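Local atomic coordinates of Myo-inositol phosphohydrolase (PDB entry 4WU3), a protein that probably removes phosphate groups from inositol phosphates such as phytate, as a phytase of the protein tyrosine phosphatase-like family, and here binds inositol-(1,3,4,5)-tetrakisphosphate. Residues 512-517 / 601-606; 149-154 / 592-597; 562-567 / 605-610. The protein carries 2 engineered substitutions. All coordinates share one frame; numbering follows the deposited sequence.

Interaction 1. Residues 512-517 / 601-606; sequences HIWPSA and HMIEKF. With 4IP (inositol-(1,3,4,5)-tetrakisphosphate), chain F.
Trp514 lays one face of its indole on the root of Met602 and the backbone at Ile603, while the end of the Ile603 side chain meets the six-membered ring. Met602 CB sits above the five-membered ring, 3.4 Å from its centroid and 13° off the normal, a CH-pi contact. From CB the methionine chain bends at both chi2 and chi3, which leaves SD 5.3 Å from the same centroid, an oblique Met-aromatic contact. Trp514 CH2 lies 3.6 Å from Ile603 CD1, the two side chains crossing at about a right angle. Pro515 CD packs against the other face of the indole, so the ring is held between its own neighbour in the chain and the helix. Trp514 CG is anti to the backbone N (chi1 173°), which carries the indole out to the helix. The same loop borders the ligand pocket of the C-terminal PTP-like phytase unit: His512 ND1 gives a weak hydrogen bond of 3.4 Å, nearly straight at 168°, to 4IP OPF. The loop joins strand 503-509 to helix 517-529, whose Ile520 also touches Trp514; helix 545-558 packs on Ile603 through Met556, and Trp622 of helix 622-626 packs on Met602.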
loop_
_atom_site.group_PDB
_atom_site.type_symbol
_atom_site.label_atom_id
_atom_site.label_comp_id
_atom_site.label_asym_id
_atom_site.label_seq_id
_atom_site.Cartn_x
_atom_site.Cartn_y
_atom_site.Cartn_z
ATOM N N HIS A 512 -9.013 -28.182 -6.787
ATOM C CA HIS A 512 -7.782 -27.874 -6.047
ATOM C C HIS A 512 -7.855 -28.075 -4.532
ATOM O O HIS A 512 -6.825 -28.036 -3.872
ATOM C CB HIS A 512 -7.286 -26.451 -6.332
ATOM C CG HIS A 512 -7.183 -26.126 -7.785
ATOM N ND1 HIS A 512 -6.223 -26.679 -8.605
ATOM C CD2 HIS A 512 -7.925 -25.312 -8.571
ATOM C CE1 HIS A 512 -6.378 -26.220 -9.835
ATOM N NE2 HIS A 512 -7.406 -25.388 -9.842
ATOM N N ILE A 513 -9.045 -28.258 -3.968
ATOM C CA ILE A 513 -9.175 -28.241 -2.509
ATOM C C ILE A 513 -9.730 -29.532 -1.936
ATOM O O ILE A 513 -10.366 -30.331 -2.630
ATOM C CB ILE A 513 -10.013 -27.041 -1.992
ATOM C CG1 ILE A 513 -11.505 -27.298 -2.119
ATOM C CG2 ILE A 513 -9.667 -25.764 -2.740
ATOM C CD1 ILE A 513 -12.346 -26.195 -1.488
ATOM N N TRP A 514 -9.455 -29.742 -0.656
ATOM C CA TRP A 514 -9.942 -30.919 0.037
ATOM C C TRP A 514 -11.467 -30.895 0.007
ATOM O O TRP A 514 -12.074 -29.892 0.346
ATOM C CB TRP A 514 -9.419 -30.938 1.466
ATOM C CG TRP A 514 -10.004 -32.022 2.271
ATOM C CD1 TRP A 514 -10.934 -31.893 3.251
ATOM C CD2 TRP A 514 -9.724 -33.422 2.157
ATOM N NE1 TRP A 514 -11.248 -33.126 3.766
ATOM C CE2 TRP A 514 -10.521 -34.082 3.109
ATOM C CE3 TRP A 514 -8.873 -34.177 1.346
ATOM C CZ2 TRP A 514 -10.502 -35.458 3.271
ATOM C CZ3 TRP A 514 -8.850 -35.540 1.506
ATOM C CH2 TRP A 514 -9.659 -36.173 2.467
ATOM N N PRO A 515 -12.095 -31.992 -0.431
ATOM C CA PRO A 515 -13.551 -32.013 -0.476
ATOM C C PRO A 515 -14.182 -31.548 0.843
ATOM O O PRO A 515 -13.723 -31.922 1.914
ATOM C CB PRO A 515 -13.868 -33.481 -0.747
ATOM C CG PRO A 515 -12.681 -33.977 -1.496
ATOM C CD PRO A 515 -11.506 -33.254 -0.900
ATOM N N SER A 516 -15.225 -30.730 0.765
ATOM C CA SER A 516 -15.865 -30.214 1.971
ATOM C C SER A 516 -16.524 -31.337 2.765
ATOM O O SER A 516 -16.840 -32.398 2.228
ATOM C CB SER A 516 -16.900 -29.151 1.612
ATOM O OG SER A 516 -18.057 -29.751 1.060
ATOM N N ALA A 517 -16.732 -31.090 4.048
ATOM C CA ALA A 517 -17.448 -32.020 4.915
ATOM C C ALA A 517 -18.770 -32.456 4.302
ATOM O O ALA A 517 -19.069 -33.645 4.266
ATOM C CB ALA A 517 -17.708 -31.374 6.265
ATOM N N HIS A 601 -3.316 -33.122 5.763
ATOM C CA HIS A 601 -3.807 -33.177 7.129
ATOM C C HIS A 601 -5.138 -33.921 7.199
ATOM O O HIS A 601 -5.306 -34.831 8.015
ATOM C CB HIS A 601 -3.993 -31.748 7.635
ATOM C CG HIS A 601 -4.228 -31.642 9.106
ATOM N ND1 HIS A 601 -5.410 -31.184 9.639
ATOM C CD2 HIS A 601 -3.422 -31.906 10.158
ATOM C CE1 HIS A 601 -5.329 -31.181 10.956
ATOM N NE2 HIS A 601 -4.132 -31.617 11.296
ATOM N N MET A 602 -6.076 -33.534 6.335
ATOM C CA MET A 602 -7.438 -34.031 6.416
ATOM C C MET A 602 -7.581 -35.479 5.965
ATOM O O MET A 602 -8.484 -36.171 6.435
ATOM C CB MET A 602 -8.394 -33.136 5.617
ATOM C CG MET A 602 -8.565 -31.728 6.180
ATOM S SD MET A 602 -9.158 -31.675 7.887
ATOM C CE MET A 602 -10.853 -32.190 7.691
ATOM N N ILE A 603 -6.722 -35.947 5.059
ATOM C CA ILE A 603 -6.816 -37.339 4.616
ATOM C C ILE A 603 -6.428 -38.285 5.756
ATOM O O ILE A 603 -6.992 -39.372 5.876
ATOM C CB ILE A 603 -5.975 -37.633 3.361
ATOM C CG1 ILE A 603 -6.303 -39.028 2.802
ATOM C CG2 ILE A 603 -4.490 -37.552 3.669
ATOM C CD1 ILE A 603 -7.745 -39.217 2.390
ATOM N N GLU A 604 -5.482 -37.863 6.596
ATOM C CA GLU A 604 -5.164 -38.591 7.822
ATOM C C GLU A 604 -6.331 -38.596 8.787
ATOM O O GLU A 604 -6.626 -39.624 9.408
ATOM C CB GLU A 604 -3.987 -37.958 8.547
ATOM C CG GLU A 604 -2.648 -38.258 7.926
ATOM C CD GLU A 604 -1.493 -37.746 8.762
ATOM O OE1 GLU A 604 -1.712 -36.858 9.615
ATOM O OE2 GLU A 604 -0.362 -38.232 8.562
ATOM N N LYS A 605 -6.967 -37.442 8.956
ATOM C CA LYS A 605 -8.130 -37.377 9.822
ATOM C C LYS A 605 -9.165 -38.374 9.326
ATOM O O LYS A 605 -9.695 -39.179 10.099
ATOM C CB LYS A 605 -8.698 -35.964 9.895
ATOM C CG LYS A 605 -7.885 -35.060 10.812
ATOM C CD LYS A 605 -8.651 -33.822 11.250
ATOM C CE LYS A 605 -7.905 -33.103 12.365
ATOM N NZ LYS A 605 -8.585 -31.852 12.809
ATOM N N PHE A 606 -9.427 -38.357 8.028
ATOM C CA PHE A 606 -10.456 -39.226 7.493
ATOM C C PHE A 606 -10.109 -40.694 7.727
ATOM O O PHE A 606 -10.989 -41.503 7.959
ATOM C CB PHE A 606 -10.695 -38.965 6.012
ATOM C CG PHE A 606 -11.813 -39.770 5.454
ATOM C CD1 PHE A 606 -13.110 -39.317 5.555
ATOM C CD2 PHE A 606 -11.572 -41.001 4.862
ATOM C CE1 PHE A 606 -14.146 -40.062 5.054
ATOM C CE2 PHE A 606 -12.610 -41.753 4.359
ATOM C CZ PHE A 606 -13.898 -41.281 4.456
HETATM C C1 4IP F . -6.709 -31.097 -10.767
HETATM O O1 4IP F . -7.252 -32.417 -10.780
HETATM C C2 4IP F . -6.901 -30.438 -12.127
HETATM O O2 4IP F . -6.332 -31.260 -13.137
HETATM C C3 4IP F . -6.220 -29.077 -12.193
HETATM O O3 4IP F . -6.396 -28.516 -13.497
HETATM C C4 4IP F . -4.733 -29.171 -11.868
HETATM O O4 4IP F . -4.175 -27.851 -11.851
HETATM C C5 4IP F . -4.533 -29.831 -10.508
HETATM O O5 4IP F . -3.139 -29.973 -10.221
HETATM C C6 4IP F . -5.219 -31.195 -10.440
HETATM O O6 4IP F . -5.054 -31.770 -9.142
HETATM P P1 4IP F . -8.810 -32.721 -10.532
HETATM O O1P 4IP F . -9.017 -32.439 -9.069
HETATM O O2P 4IP F . -8.933 -34.169 -10.929
HETATM O O3P 4IP F . -9.530 -31.788 -11.472
HETATM P P3 4IP F . -7.085 -27.067 -13.670
HETATM O O4P 4IP F . -6.450 -26.228 -12.585
HETATM O O5P 4IP F . -8.560 -27.339 -13.484
HETATM O O6P 4IP F . -6.699 -26.630 -15.061
HETATM P P4 4IP F . -2.849 -27.462 -12.690
HETATM O O7P 4IP F . -3.101 -27.992 -14.081
HETATM O O8P 4IP F . -2.834 -25.956 -12.609
HETATM O O9P 4IP F . -1.734 -28.162 -11.937
HETATM P P5 4IP F . -2.606 -29.769 -8.709
HETATM O OPF 4IP F . -3.574 -28.788 -8.066
HETATM O OPG 4IP F . -1.207 -29.228 -8.918
HETATM O OPH 4IP F . -2.660 -31.156 -8.108
#

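Interaction 2. Residues 149-154 / 592-597; sequences EDIIIP and KADYYH. With 4IP (inositol-(1,3,4,5)-tetrakisphosphate), chain F.
The Tyr595 ring meets Ile151 obliquely, with Ile151 CD1 3.9 Å from Tyr595 CE1, while a water lies in the ring plane at its hydroxyl edge. The phenol and the isoleucine branch cross at about a right angle. That water stands 2.5 Å from Tyr595 OH and donates to Asp150 OD1 at 2.6 Å, bridging the two helices beside the apolar contact. The other branch of Ile151 is used too: CG2, anti to the backbone N, comes within 4.1 Å of Asp594 CB. The carboxylate of Asp594 has its salt bridge with Arg147, just ahead of helix 149-161. Helix 149-161 belongs to the N-terminal phosphatase-like half of the chain and helix 593-613 to the C-terminal half, making this a packing contact between the two. A further link is the hydrogen bond from His597 to Glu158. Away from helix 149-161, beside the start of helix 593-613, lies the ligand. Lys592, extended beyond CG, gives a hydrogen bond of 3.1 Å from NZ to the ester oxygen 4IP O4; weak hydrogen bonds run from Lys592 NZ to 4IP OPF at 2.9 Å and to 4IP OPG at 3.0 Å.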
loop_
_atom_site.group_PDB
_atom_site.type_symbol
_atom_site.label_atom_id
_atom_site.label_comp_id
_atom_site.label_asym_id
_atom_site.label_seq_id
_atom_site.Cartn_x
_atom_site.Cartn_y
_atom_site.Cartn_z
ATOM N N GLU A 149 -9.908 -16.835 5.802
ATOM C CA GLU A 149 -10.438 -17.354 7.047
ATOM C C GLU A 149 -10.514 -18.887 7.073
ATOM O O GLU A 149 -10.220 -19.496 8.094
ATOM C CB GLU A 149 -11.827 -16.759 7.272
ATOM C CG GLU A 149 -12.474 -17.125 8.592
ATOM C CD GLU A 149 -13.936 -16.723 8.645
ATOM O OE1 GLU A 149 -14.257 -15.576 8.263
ATOM O OE2 GLU A 149 -14.764 -17.555 9.071
ATOM N N ASP A 150 -10.912 -19.520 5.970
ATOM C CA ASP A 150 -11.131 -20.969 6.005
ATOM C C ASP A 150 -9.836 -21.779 5.950
ATOM O O ASP A 150 -9.847 -22.990 6.147
ATOM C CB ASP A 150 -12.118 -21.452 4.929
ATOM C CG ASP A 150 -11.900 -20.810 3.598
ATOM O OD1 ASP A 150 -10.732 -20.702 3.198
ATOM O OD2 ASP A 150 -12.901 -20.443 2.939
ATOM N N ILE A 151 -8.726 -21.120 5.680
ATOM C CA ILE A 151 -7.433 -21.742 5.886
ATOM C C ILE A 151 -6.925 -21.413 7.298
ATOM O O ILE A 151 -6.414 -22.287 8.008
ATOM C CB ILE A 151 -6.424 -21.267 4.831
ATOM C CG1 ILE A 151 -6.733 -21.905 3.478
ATOM C CG2 ILE A 151 -5.013 -21.629 5.243
ATOM C CD1 ILE A 151 -6.545 -23.406 3.473
ATOM N N ILE A 152 -7.101 -20.155 7.715
ATOM C CA ILE A 152 -6.523 -19.671 8.979
ATOM C C ILE A 152 -7.094 -20.368 10.218
ATOM O O ILE A 152 -6.344 -20.775 11.099
ATOM C CB ILE A 152 -6.697 -18.146 9.126
ATOM C CG1 ILE A 152 -5.785 -17.426 8.135
ATOM C CG2 ILE A 152 -6.394 -17.700 10.550
ATOM C CD1 ILE A 152 -6.090 -15.958 7.978
ATOM N N ILE A 153 -8.413 -20.510 10.289
ATOM C CA ILE A 153 -9.048 -21.091 11.479
ATOM C C ILE A 153 -8.578 -22.529 11.755
ATOM O O ILE A 153 -8.119 -22.833 12.865
ATOM C CB ILE A 153 -10.587 -21.037 11.388
ATOM C CG1 ILE A 153 -11.073 -19.579 11.310
ATOM C CG2 ILE A 153 -11.236 -21.739 12.580
ATOM C CD1 ILE A 153 -10.552 -18.687 12.412
ATOM N N PRO A 154 -8.692 -23.426 10.760
ATOM C CA PRO A 154 -8.198 -24.797 10.991
ATOM C C PRO A 154 -6.674 -24.895 11.137
ATOM O O PRO A 154 -6.184 -25.765 11.835
ATOM C CB PRO A 154 -8.678 -25.572 9.751
ATOM C CG PRO A 154 -9.034 -24.533 8.732
ATOM C CD PRO A 154 -9.448 -23.310 9.499
ATOM N N LYS A 592 -1.087 -23.028 -4.089
ATOM C CA LYS A 592 -1.689 -24.302 -3.720
ATOM C C LYS A 592 -1.107 -24.879 -2.448
ATOM O O LYS A 592 -1.629 -25.858 -1.928
ATOM C CB LYS A 592 -1.524 -25.329 -4.838
ATOM C CG LYS A 592 -2.327 -25.020 -6.087
ATOM C CD LYS A 592 -2.031 -26.022 -7.189
ATOM C CE LYS A 592 -2.645 -25.585 -8.508
ATOM N NZ LYS A 592 -2.390 -26.569 -9.601
ATOM N N ALA A 593 -0.039 -24.274 -1.948
ATOM C CA ALA A 593 0.699 -24.831 -0.819
ATOM C C ALA A 593 -0.184 -25.127 0.387
ATOM O O ALA A 593 -0.181 -26.237 0.901
ATOM C CB ALA A 593 1.830 -23.897 -0.423
ATOM N N ASP A 594 -0.936 -24.132 0.836
ATOM C CA ASP A 594 -1.851 -24.291 1.966
ATOM C C ASP A 594 -2.926 -25.340 1.702
ATOM O O ASP A 594 -3.391 -26.001 2.630
ATOM C CB ASP A 594 -2.527 -22.951 2.301
ATOM C CG ASP A 594 -1.548 -21.913 2.847
ATOM O OD1 ASP A 594 -0.497 -22.307 3.414
ATOM O OD2 ASP A 594 -1.834 -20.697 2.714
ATOM N N TYR A 595 -3.340 -25.471 0.442
ATOM C CA TYR A 595 -4.423 -26.410 0.076
ATOM C C TYR A 595 -3.934 -27.859 -0.013
ATOM O O TYR A 595 -4.659 -28.779 0.375
ATOM C CB TYR A 595 -5.139 -25.966 -1.205
ATOM C CG TYR A 595 -5.802 -24.610 -1.049
ATOM C CD1 TYR A 595 -7.044 -24.480 -0.435
ATOM C CD2 TYR A 595 -5.163 -23.459 -1.474
ATOM C CE1 TYR A 595 -7.634 -23.244 -0.271
ATOM C CE2 TYR A 595 -5.744 -22.217 -1.315
ATOM C CZ TYR A 595 -6.977 -22.108 -0.718
ATOM O OH TYR A 595 -7.526 -20.852 -0.567
ATOM N N TYR A 596 -2.712 -28.059 -0.499
ATOM C CA TYR A 596 -2.050 -29.360 -0.394
ATOM C C TYR A 596 -1.863 -29.747 1.068
ATOM O O TYR A 596 -2.069 -30.895 1.450
ATOM C CB TYR A 596 -0.670 -29.321 -1.036
ATOM C CG TYR A 596 -0.652 -29.286 -2.545
ATOM C CD1 TYR A 596 -1.513 -30.078 -3.294
ATOM C CD2 TYR A 596 0.273 -28.500 -3.226
ATOM C CE1 TYR A 596 -1.474 -30.061 -4.681
ATOM C CE2 TYR A 596 0.317 -28.477 -4.614
ATOM C CZ TYR A 596 -0.559 -29.255 -5.337
ATOM O OH TYR A 596 -0.510 -29.239 -6.719
ATOM N N HIS A 597 -1.463 -28.784 1.891
ATOM C CA HIS A 597 -1.233 -29.070 3.298
ATOM C C HIS A 597 -2.525 -29.504 3.963
ATOM O O HIS A 597 -2.552 -30.433 4.764
ATOM C CB HIS A 597 -0.688 -27.851 4.026
ATOM C CG HIS A 597 -0.739 -27.984 5.513
ATOM N ND1 HIS A 597 0.135 -28.786 6.218
ATOM C CD2 HIS A 597 -1.577 -27.445 6.428
ATOM C CE1 HIS A 597 -0.153 -28.723 7.506
ATOM N NE2 HIS A 597 -1.187 -27.916 7.659
HETATM C C1 4IP F . -6.709 -31.097 -10.767
HETATM O O1 4IP F . -7.252 -32.417 -10.780
HETATM C C2 4IP F . -6.901 -30.438 -12.127
HETATM O O2 4IP F . -6.332 -31.260 -13.137
HETATM C C3 4IP F . -6.220 -29.077 -12.193
HETATM O O3 4IP F . -6.396 -28.516 -13.497
HETATM C C4 4IP F . -4.733 -29.171 -11.868
HETATM O O4 4IP F . -4.175 -27.851 -11.851
HETATM C C5 4IP F . -4.533 -29.831 -10.508
HETATM O O5 4IP F . -3.139 -29.973 -10.221
HETATM C C6 4IP F . -5.219 -31.195 -10.440
HETATM O O6 4IP F . -5.054 -31.770 -9.142
HETATM P P1 4IP F . -8.810 -32.721 -10.532
HETATM O O1P 4IP F . -9.017 -32.439 -9.069
HETATM O O2P 4IP F . -8.933 -34.169 -10.929
HETATM O O3P 4IP F . -9.530 -31.788 -11.472
HETATM P P3 4IP F . -7.085 -27.067 -13.670
HETATM O O4P 4IP F . -6.450 -26.228 -12.585
HETATM O O5P 4IP F . -8.560 -27.339 -13.484
HETATM O O6P 4IP F . -6.699 -26.630 -15.061
HETATM P P4 4IP F . -2.849 -27.462 -12.690
HETATM O O7P 4IP F . -3.101 -27.992 -14.081
HETATM O O8P 4IP F . -2.834 -25.956 -12.609
HETATM O O9P 4IP F . -1.734 -28.162 -11.937
HETATM P P5 4IP F . -2.606 -29.769 -8.709
HETATM O OPF 4IP F . -3.574 -28.788 -8.066
HETATM O OPG 4IP F . -1.207 -29.228 -8.918
HETATM O OPH 4IP F . -2.660 -31.156 -8.108
HETATM O O HOH W 1 -9.622 -21.034 0.848
#

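Interaction 3. Residues 562-567 / 605-610; sequences VSLGDI and KFYQYV
This is a helix-packing contact in the C-terminal half, partly buried, where the N-terminal turn of helix 564-573 rests on one tyrosine of helix 593-613. Tyr607 carries the whole of the second segment's share. Leu564 CB stands over one face of its ring, 4.0 Å from the centroid and 18° off the normal, a CH-pi contact displaced toward the rim at CD1. Leu564 CD1 continues along the tyrosine to its root, 3.9 Å from Tyr607 CB, so that the two side chains slide past each other in opposite directions. With CG anti to the backbone N (chi1 -179°), Tyr607 extends far enough for its hydroxyl to pass the start of the helix and reach the residues ahead of it. There Tyr607 OH gives a weak hydrogen bond of 3.4 Å to Val562 O, which lies in the plane of the ring at its edge. Ser563, between Val562 and Leu564 in the chain, is the N-cap of helix 564-573: its OG accepts from Asp566 N at 3.1 Å, and its CA lies 3.8 Å from Tyr607 OH. The tyrosine therefore spans both the cap and the first turn. Behind this pair runs helix 545-558, whose Met556 touches both Leu564 and Phe606, while Val562 packs on Thr381 of a loop and Val610 on Pro560 in the connection between helices 545-558 and 564-573.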
loop_
_atom_site.group_PDB
_atom_site.type_symbol
_atom_site.label_atom_id
_atom_site.label_comp_id
_atom_site.label_asym_id
_atom_site.label_seq_id
_atom_site.Cartn_x
_atom_site.Cartn_y
_atom_site.Cartn_z
ATOM N N VAL A 562 -6.126 -51.896 5.937
ATOM C CA VAL A 562 -4.935 -51.495 5.196
ATOM C C VAL A 562 -4.413 -50.143 5.696
ATOM O O VAL A 562 -5.190 -49.265 6.054
ATOM C CB VAL A 562 -5.236 -51.436 3.697
ATOM C CG1 VAL A 562 -4.022 -50.928 2.932
ATOM C CG2 VAL A 562 -5.669 -52.814 3.206
ATOM N N SER A 563 -3.096 -49.977 5.740
ATOM C CA SER A 563 -2.522 -48.757 6.326
ATOM C C SER A 563 -2.815 -47.514 5.486
ATOM O O SER A 563 -3.087 -47.613 4.291
ATOM C CB SER A 563 -1.014 -48.914 6.526
ATOM O OG SER A 563 -0.336 -49.051 5.288
ATOM N N LEU A 564 -2.776 -46.340 6.107
ATOM C CA LEU A 564 -2.991 -45.106 5.363
ATOM C C LEU A 564 -1.994 -45.019 4.210
ATOM O O LEU A 564 -2.361 -44.782 3.067
ATOM C CB LEU A 564 -2.850 -43.892 6.264
ATOM C CG LEU A 564 -3.020 -42.550 5.534
ATOM C CD1 LEU A 564 -4.397 -42.490 4.899
ATOM C CD2 LEU A 564 -2.836 -41.381 6.485
ATOM N N GLY A 565 -0.729 -45.238 4.528
ATOM C CA GLY A 565 0.328 -45.179 3.536
ATOM C C GLY A 565 0.187 -46.167 2.391
ATOM O O GLY A 565 0.572 -45.861 1.257
ATOM N N ASP A 566 -0.352 -47.354 2.666
ATOM C CA ASP A 566 -0.581 -48.340 1.604
ATOM C C ASP A 566 -1.724 -47.908 0.667
ATOM O O ASP A 566 -1.629 -48.034 -0.561
ATOM C CB ASP A 566 -0.873 -49.722 2.190
ATOM C CG ASP A 566 0.385 -50.449 2.634
ATOM O OD1 ASP A 566 1.476 -49.850 2.606
ATOM O OD2 ASP A 566 0.286 -51.632 3.015
ATOM N N ILE A 567 -2.796 -47.389 1.252
ATOM C CA ILE A 567 -3.911 -46.854 0.472
ATOM C C ILE A 567 -3.406 -45.744 -0.462
ATOM O O ILE A 567 -3.587 -45.803 -1.682
ATOM C CB ILE A 567 -4.994 -46.263 1.388
ATOM C CG1 ILE A 567 -5.633 -47.350 2.260
ATOM C CG2 ILE A 567 -6.046 -45.538 0.570
ATOM C CD1 ILE A 567 -6.581 -48.273 1.522
ATOM N N LYS A 605 -6.967 -37.442 8.956
ATOM C CA LYS A 605 -8.130 -37.377 9.822
ATOM C C LYS A 605 -9.165 -38.374 9.326
ATOM O O LYS A 605 -9.695 -39.179 10.099
ATOM C CB LYS A 605 -8.698 -35.964 9.895
ATOM C CG LYS A 605 -7.885 -35.060 10.812
ATOM C CD LYS A 605 -8.651 -33.822 11.250
ATOM C CE LYS A 605 -7.905 -33.103 12.365
ATOM N NZ LYS A 605 -8.585 -31.852 12.809
ATOM N N PHE A 606 -9.427 -38.357 8.028
ATOM C CA PHE A 606 -10.456 -39.226 7.493
ATOM C C PHE A 606 -10.109 -40.694 7.727
ATOM O O PHE A 606 -10.989 -41.503 7.959
ATOM C CB PHE A 606 -10.695 -38.965 6.012
ATOM C CG PHE A 606 -11.813 -39.770 5.454
ATOM C CD1 PHE A 606 -13.110 -39.317 5.555
ATOM C CD2 PHE A 606 -11.572 -41.001 4.862
ATOM C CE1 PHE A 606 -14.146 -40.062 5.054
ATOM C CE2 PHE A 606 -12.610 -41.753 4.359
ATOM C CZ PHE A 606 -13.898 -41.281 4.456
ATOM N N TYR A 607 -8.828 -41.034 7.671
ATOM C CA TYR A 607 -8.393 -42.386 8.001
ATOM C C TYR A 607 -8.805 -42.738 9.428
ATOM O O TYR A 607 -9.345 -43.826 9.680
ATOM C CB TYR A 607 -6.885 -42.520 7.848
ATOM C CG TYR A 607 -6.377 -43.901 8.164
ATOM C CD1 TYR A 607 -6.386 -44.902 7.201
ATOM C CD2 TYR A 607 -5.914 -44.214 9.433
ATOM C CE1 TYR A 607 -5.937 -46.177 7.486
ATOM C CE2 TYR A 607 -5.458 -45.486 9.731
ATOM C CZ TYR A 607 -5.472 -46.463 8.754
ATOM O OH TYR A 607 -5.024 -47.730 9.053
ATOM N N GLN A 608 -8.579 -41.811 10.358
ATOM C CA GLN A 608 -8.978 -42.024 11.749
ATOM C C GLN A 608 -10.490 -42.210 11.863
ATOM O O GLN A 608 -10.975 -43.060 12.621
ATOM C CB GLN A 608 -8.551 -40.856 12.649
ATOM C CG GLN A 608 -9.009 -41.047 14.091
ATOM C CD GLN A 608 -8.587 -39.935 15.034
ATOM O OE1 GLN A 608 -7.911 -38.991 14.640
ATOM N NE2 GLN A 608 -9.005 -40.048 16.294
ATOM N N TYR A 609 -11.231 -41.391 11.129
ATOM C CA TYR A 609 -12.679 -41.461 11.154
ATOM C C TYR A 609 -13.140 -42.867 10.768
ATOM O O TYR A 609 -14.053 -43.422 11.371
ATOM C CB TYR A 609 -13.276 -40.416 10.208
ATOM C CG TYR A 609 -14.718 -40.678 9.840
ATOM C CD1 TYR A 609 -15.741 -40.419 10.740
ATOM C CD2 TYR A 609 -15.061 -41.176 8.585
ATOM C CE1 TYR A 609 -17.063 -40.659 10.410
ATOM C CE2 TYR A 609 -16.384 -41.412 8.252
ATOM C CZ TYR A 609 -17.377 -41.155 9.177
ATOM O OH TYR A 609 -18.697 -41.377 8.875
ATOM N N VAL A 610 -12.504 -43.429 9.750
ATOM C CA VAL A 610 -12.847 -44.756 9.283
ATOM C C VAL A 610 -12.513 -45.787 10.356
ATOM O O VAL A 610 -13.329 -46.638 10.692
ATOM C CB VAL A 610 -12.099 -45.105 7.982
ATOM C CG1 VAL A 610 -12.218 -46.585 7.691
ATOM C CG2 VAL A 610 -12.652 -44.295 6.818
#

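All three contacts lie on helix 593-613 or its immediate start, and follow it in the order interaction 2, interaction 1, interaction 3. The centres of interactions 1 and 2 are about 11 Å apart, those of 1 and 3 about 12 Å, and those of 2 and 3 about 21 Å. Interactions 1 and 2 touch through Ile513 and Tyr595 and both reach the same inositol phosphate; interactions 1 and 3 share Lys605 and Phe606. Along the chain, 149-154 comes first, then 512-517 and 562-567. One helix thus runs from the ligand pocket and the interface with the N-terminal half, past the 512-517 loop, to the N-terminal turn of helix 564-573.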